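Local coordinates for glutathione S-transferase (Burkholderia xenovorans, PDB 2DSA), which probably acts as a glutathione transferase, a bacterial enzyme that reductively dechlorinates metabolites of polychlorinated biphenyls and binds glutathione together with an HPX molecule, at residues 110-115 and 124-129. Sequence-based numbering, arbitrary orientation.
Sequences SPLFNP and AVRQSL. With HPX ((2Z,4E)-2-hydroxy-6-oxo-6-phenylhexa-2,4-dienoic acid), chain F.
Leu-112 reaches from the turn of 110-115 to the helical segment 124-129 and lies alongside Val-125, each side chain pointing back toward the other's backbone. This is the tight part: Val-125 CG1 lies 3.7 Å from Leu-112 CD2 and equally near Leu-112 CG. The other branch of the valine, CG2, takes the ring of Pro-111, with Pro-111 CG at 4.0 Å. All three side chains are buried and apolar, and no hydrogen bond crosses between the segments. Between these two segments the contact thins at Leu-129, whose CD1 only just meets Leu-112 CD1 at 4.2 Å.

The partly exposed side belongs to Arg-126. With its chain extended from CG to NE (chi2 177°, chi3 -171°), it brings its guanidinium against the leucine, and Leu-112 CD1 sits over the centre of one face, 4.2 Å above the plane, while Leu-112 CD2 is 3.8 Å from Arg-126 NE. The charged end is held elsewhere, NH2 bonding to the carbonyl oxygen of Val-168.

On the ligand side of the turn, Ser-110 OG faces the HPX carboxylate, 2.7 Å from HPX OA2 and with OA1 also beside it. HPX CA4, in the dienoate chain, lies over one face of the Phe-113 ring, while at the ring's far end CE2 approaches HPX CB6 of the ligand's phenyl group at 3.2 Å; Phe-113 also meets Trp-164 edge-to-face. The turn thus has two working sides, one lining the HPX pocket and one packed on a helix. Within the C-terminal GST domain, it follows helix 89-109 and leads into helix 119-139, which folds back so that Val-125 rests on Ser-108 and Leu-129 on Leu-105, Ser-108 and Phe-109 of helix 89-109.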
loop_
_atom_site.group_PDB
_atom_site.type_symbol
_atom_site.label_atom_id
_atom_site.label_comp_id
_atom_site.label_asym_id
_atom_site.label_seq_id
_atom_site.Cartn_x
_atom_site.Cartn_y
_atom_site.Cartn_z
ATOM N N SER A 110 6.275 -6.883 10.293
ATOM C CA SER A 110 5.505 -6.472 11.488
ATOM C C SER A 110 5.338 -7.517 12.603
ATOM O O SER A 110 5.591 -7.196 13.766
ATOM C CB SER A 110 4.130 -5.910 11.099
ATOM O OG SER A 110 4.270 -4.708 10.356
ATOM N N PRO A 111 4.887 -8.752 12.260
ATOM C CA PRO A 111 4.753 -9.816 13.270
ATOM C C PRO A 111 6.083 -10.249 13.895
ATOM O O PRO A 111 6.103 -10.661 15.050
ATOM C CB PRO A 111 4.137 -10.975 12.479
ATOM C CG PRO A 111 3.523 -10.327 11.261
ATOM C CD PRO A 111 4.457 -9.227 10.931
ATOM N N LEU A 112 7.179 -10.142 13.144
ATOM C CA LEU A 112 8.516 -10.452 13.663
ATOM C C LEU A 112 8.965 -9.535 14.810
ATOM O O LEU A 112 9.740 -9.956 15.670
ATOM C CB LEU A 112 9.565 -10.465 12.542
ATOM C CG LEU A 112 9.355 -11.441 11.383
ATOM C CD1 LEU A 112 10.505 -11.380 10.392
ATOM C CD2 LEU A 112 9.153 -12.874 11.877
ATOM N N PHE A 113 8.489 -8.292 14.819
ATOM C CA PHE A 113 8.819 -7.348 15.888
ATOM C C PHE A 113 7.870 -7.497 17.071
ATOM O O PHE A 113 8.007 -6.807 18.079
ATOM C CB PHE A 113 8.794 -5.905 15.375
ATOM C CG PHE A 113 9.943 -5.565 14.475
ATOM C CD1 PHE A 113 9.832 -5.709 13.097
ATOM C CD2 PHE A 113 11.139 -5.098 15.005
ATOM C CE1 PHE A 113 10.897 -5.393 12.267
ATOM C CE2 PHE A 113 12.211 -4.788 14.177
ATOM C CZ PHE A 113 12.089 -4.934 12.812
ATOM N N ASN A 114 6.916 -8.412 16.934
ATOM C CA ASN A 114 5.922 -8.667 17.966
ATOM C C ASN A 114 6.331 -9.853 18.856
ATOM O O ASN A 114 6.585 -10.950 18.346
ATOM C CB ASN A 114 4.552 -8.901 17.311
ATOM C CG ASN A 114 3.394 -8.930 18.315
ATOM O OD1 ASN A 114 3.547 -8.593 19.497
ATOM N ND2 ASN A 114 2.221 -9.332 17.832
ATOM N N PRO A 115 6.432 -9.626 20.185
ATOM C CA PRO A 115 6.680 -10.731 21.132
ATOM C C PRO A 115 5.509 -11.715 21.226
ATOM O O PRO A 115 5.727 -12.913 21.401
ATOM C CB PRO A 115 6.873 -10.017 22.478
ATOM C CG PRO A 115 7.082 -8.566 22.144
ATOM C CD PRO A 115 6.348 -8.324 20.872
ATOM N N ALA A 124 5.766 -18.439 8.858
ATOM C CA ALA A 124 5.035 -18.207 7.613
ATOM C C ALA A 124 5.518 -16.924 6.948
ATOM O O ALA A 124 5.825 -16.899 5.752
ATOM C CB ALA A 124 3.545 -18.128 7.883
ATOM N N VAL A 125 5.587 -15.871 7.756
ATOM C CA VAL A 125 6.015 -14.552 7.334
ATOM C C VAL A 125 7.470 -14.546 6.838
ATOM O O VAL A 125 7.779 -13.897 5.838
ATOM C CB VAL A 125 5.740 -13.529 8.475
ATOM C CG1 VAL A 125 6.992 -12.796 8.913
ATOM C CG2 VAL A 125 4.606 -12.598 8.096
ATOM N N ARG A 126 8.344 -15.291 7.515
ATOM C CA ARG A 126 9.741 -15.427 7.085
ATOM C C ARG A 126 9.850 -16.092 5.716
ATOM O O ARG A 126 10.747 -15.779 4.937
ATOM C CB ARG A 126 10.572 -16.186 8.126
ATOM C CG ARG A 126 11.020 -15.313 9.290
ATOM C CD ARG A 126 11.786 -16.100 10.350
ATOM N NE ARG A 126 12.028 -15.292 11.547
ATOM C CZ ARG A 126 13.099 -14.525 11.737
ATOM N NH1 ARG A 126 14.055 -14.453 10.813
ATOM N NH2 ARG A 126 13.214 -13.831 12.859
ATOM N N GLN A 127 8.915 -16.994 5.433
ATOM C CA GLN A 127 8.861 -17.710 4.163
ATOM C C GLN A 127 8.347 -16.815 3.039
ATOM O O GLN A 127 8.890 -16.842 1.915
ATOM C CB GLN A 127 7.976 -18.959 4.302
ATOM C CG GLN A 127 8.503 -20.185 3.566
ATOM C CD GLN A 127 10.000 -20.426 3.801
ATOM O OE1 GLN A 127 10.790 -20.459 2.849
ATOM N NE2 GLN A 127 10.396 -20.574 5.073
ATOM N N SER A 128 7.297 -16.042 3.349
ATOM C CA SER A 128 6.751 -15.018 2.437
ATOM C C SER A 128 7.848 -14.043 2.045
ATOM O O SER A 128 8.021 -13.741 0.869
ATOM C CB SER A 128 5.595 -14.241 3.082
ATOM O OG SER A 128 4.561 -15.105 3.523
ATOM N N LEU A 129 8.589 -13.575 3.044
ATOM C CA LEU A 129 9.686 -12.630 2.837
ATOM C C LEU A 129 10.827 -13.192 2.004
ATOM O O LEU A 129 11.383 -12.489 1.158
ATOM C CB LEU A 129 10.224 -12.121 4.178
ATOM C CG LEU A 129 9.433 -10.979 4.819
ATOM C CD1 LEU A 129 9.916 -10.763 6.242
ATOM C CD2 LEU A 129 9.544 -9.689 3.982
HETATM C CB3 HPX F . 14.420 0.056 15.130
HETATM C CB4 HPX F . 14.979 -1.024 14.453
HETATM C CB5 HPX F . 14.159 -1.902 13.740
HETATM C CB6 HPX F . 12.784 -1.686 13.705
HETATM C CB1 HPX F . 12.226 -0.608 14.379
HETATM C CB2 HPX F . 13.044 0.262 15.093
HETATM C CA6 HPX F . 10.745 -0.380 14.355
HETATM O OA4 HPX F . 10.231 0.278 15.249
HETATM C CA5 HPX F . 9.894 -0.936 13.288
HETATM C CA4 HPX F . 8.720 -1.440 13.646
HETATM C CA3 HPX F . 7.786 -2.002 12.659
HETATM C CA2 HPX F . 6.500 -2.217 12.962
HETATM O OA3 HPX F . 5.975 -1.965 14.155
HETATM C CA1 HPX F . 5.629 -2.752 11.944
HETATM O OA2 HPX F . 4.396 -2.747 12.145
HETATM O OA1 HPX F . 6.151 -3.187 10.900
#